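Local coordinates for BF1531-like N-terminal domain-containing protein (PDB 3SLR) that binds magnesium in a probable HAD-like phosphatase domain and may hydrolyse ester bonds, although its biological function is unknown, at residues 259-264 against 365-370. Sequence-based numbering, arbitrary orientation.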
# COMPACT_ATOMS: atom_id res chain seq x y z
N THR A 259 2.75 -16.65 15.16
CA THR A 259 1.42 -17.13 14.79
C THR A 259 0.68 -16.09 13.95
O THR A 259 0.11 -16.41 12.90
CB THR A 259 0.56 -17.46 16.05
OG1 THR A 259 1.03 -18.68 16.62
CG2 THR A 259 -0.91 -17.63 15.68
N GLU A 260 0.68 -14.84 14.42
CA GLU A 260 -0.03 -13.77 13.73
C GLU A 260 0.62 -13.42 12.39
O GLU A 260 -0.07 -13.07 11.43
CB GLU A 260 -0.20 -12.55 14.64
CG GLU A 260 -1.02 -12.90 15.88
CD GLU A 260 -1.18 -11.77 16.88
OE1 GLU A 260 -0.54 -10.71 16.71
OE2 GLU A 260 -1.96 -11.96 17.85
N PHE A 261 1.94 -13.52 12.33
CA PHE A 261 2.67 -13.36 11.07
C PHE A 261 2.34 -14.47 10.08
O PHE A 261 2.14 -14.21 8.89
CB PHE A 261 4.18 -13.28 11.33
CG PHE A 261 5.01 -13.21 10.06
CD1 PHE A 261 4.77 -12.23 9.11
CD2 PHE A 261 6.04 -14.11 9.85
CE1 PHE A 261 5.53 -12.17 7.95
CE2 PHE A 261 6.80 -14.06 8.68
CZ PHE A 261 6.54 -13.08 7.74
N GLN A 262 2.28 -15.71 10.55
CA GLN A 262 1.88 -16.82 9.67
C GLN A 262 0.45 -16.64 9.17
O GLN A 262 0.14 -17.02 8.06
CB GLN A 262 2.00 -18.17 10.38
CG GLN A 262 3.42 -18.67 10.52
CD GLN A 262 3.47 -20.11 11.00
OE1 GLN A 262 2.57 -20.91 10.71
NE2 GLN A 262 4.53 -20.44 11.72
N GLU A 263 -0.41 -16.05 10.00
CA GLU A 263 -1.79 -15.79 9.58
C GLU A 263 -1.86 -14.78 8.42
O GLU A 263 -2.73 -14.88 7.56
CB GLU A 263 -2.64 -15.32 10.77
CG GLU A 263 -2.86 -16.44 11.77
CD GLU A 263 -3.43 -15.95 13.10
OE1 GLU A 263 -3.46 -14.72 13.34
OE2 GLU A 263 -3.82 -16.82 13.92
N TRP A 264 -0.96 -13.81 8.43
CA TRP A 264 -0.83 -12.86 7.33
C TRP A 264 -0.39 -13.59 6.06
O TRP A 264 -0.92 -13.36 4.98
CB TRP A 264 0.18 -11.78 7.72
CG TRP A 264 0.38 -10.67 6.71
CD1 TRP A 264 -0.45 -9.61 6.48
CD2 TRP A 264 1.50 -10.50 5.83
NE1 TRP A 264 0.07 -8.80 5.50
CE2 TRP A 264 1.27 -9.32 5.09
CE3 TRP A 264 2.67 -11.23 5.59
CZ2 TRP A 264 2.16 -8.86 4.13
CZ3 TRP A 264 3.56 -10.77 4.63
CH2 TRP A 264 3.30 -9.59 3.91
N GLU A 365 3.99 -5.02 11.45
CA GLU A 365 3.73 -3.58 11.34
C GLU A 365 4.72 -2.94 10.36
O GLU A 365 4.36 -2.02 9.62
CB GLU A 365 3.80 -2.91 12.70
CG GLU A 365 2.58 -3.17 13.61
CD GLU A 365 1.34 -2.40 13.16
OE1 GLU A 365 1.46 -1.41 12.40
OE2 GLU A 365 0.22 -2.80 13.55
N TYR A 366 5.96 -3.43 10.35
CA TYR A 366 6.93 -2.95 9.37
C TYR A 366 6.52 -3.30 7.94
O TYR A 366 6.54 -2.45 7.05
CB TYR A 366 8.34 -3.48 9.67
CG TYR A 366 9.27 -3.27 8.52
CD1 TYR A 366 9.74 -2.00 8.21
CD2 TYR A 366 9.67 -4.34 7.71
CE1 TYR A 366 10.59 -1.79 7.12
CE2 TYR A 366 10.52 -4.14 6.63
CZ TYR A 366 10.97 -2.87 6.35
OH TYR A 366 11.82 -2.68 5.27
N LEU A 367 6.13 -4.55 7.71
CA LEU A 367 5.70 -4.97 6.38
C LEU A 367 4.50 -4.15 5.90
O LEU A 367 4.37 -3.85 4.71
CB LEU A 367 5.38 -6.47 6.36
CG LEU A 367 6.59 -7.38 6.58
CD1 LEU A 367 6.14 -8.83 6.75
CD2 LEU A 367 7.61 -7.25 5.43
N TYR A 368 3.64 -3.75 6.84
CA TYR A 368 2.52 -2.90 6.48
C TYR A 368 2.96 -1.58 5.83
O TYR A 368 2.23 -1.05 5.01
CB TYR A 368 1.65 -2.57 7.71
CG TYR A 368 0.84 -3.71 8.29
CD1 TYR A 368 0.59 -4.88 7.58
CD2 TYR A 368 0.29 -3.59 9.58
CE1 TYR A 368 -0.18 -5.92 8.16
CE2 TYR A 368 -0.47 -4.61 10.14
CZ TYR A 368 -0.71 -5.76 9.42
OH TYR A 368 -1.46 -6.77 10.00
N THR A 369 4.13 -1.06 6.21
CA THR A 369 4.62 0.22 5.69
C THR A 369 5.09 0.13 4.24
O THR A 369 5.27 1.16 3.59
CB THR A 369 5.80 0.80 6.52
OG1 THR A 369 6.99 0.06 6.27
CG2 THR A 369 5.51 0.78 8.04
N LEU A 370 5.29 -1.08 3.76
CA LEU A 370 5.84 -1.30 2.42
C LEU A 370 4.78 -1.57 1.33
O LEU A 370 5.08 -1.46 0.13
CB LEU A 370 6.83 -2.46 2.46
CG LEU A 370 7.97 -2.35 3.48
CD1 LEU A 370 8.87 -3.58 3.42
CD2 LEU A 370 8.78 -1.09 3.26
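With CG trans to the backbone N in both Phe-261 (chi1 176°) and Trp-264 (chi1 -177°), two rings one helical turn apart extend from helix 255-270 to helix 363-368, where Leu-367 and Tyr-368 meet them. Leu-367 turns its CG the other way, trans to its own carbonyl carbon, and a single methyl then makes its contacts with both rings. That methyl, CD1, lies 3.6 Å from Phe-261 CE1 and 3.9 Å from Trp-264 CZ3, the benzo side of the indole. The Phe-261 and Leu-367 side chains run at about a right angle to each other, and both also touch Leu-334 of strand 331-334. Leu-364 of helix 363-368 also touches both rings. Both helices pack in what is probably the HAD-like phosphatase domain, whose parallel sheet carries the magnesium ligands Asp-228 and Asp-230 at a strand end, in a sequence consistent with the HAD-type DxDx(T/V) motif. The Phe-261 side chain lies about 9 Å from the side chain of Asp-228 and about 10 Å from a bound magnesium ion, which places the contact near the metal site but not in it. Toward the exposed side, the Tyr-368 ring presents its edge to the indole face: the planes make 63°, and the centroid of the five-membered ring is 5.8 Å from that of the phenol. This is an offset edge-to-face pair. Tyr-368 CE1 comes within 3.9 Å of Trp-264 NE1, with the nitrogen near the phenol plane, while Tyr-368 CE1 stands 4.1 Å from Trp-264 CD1.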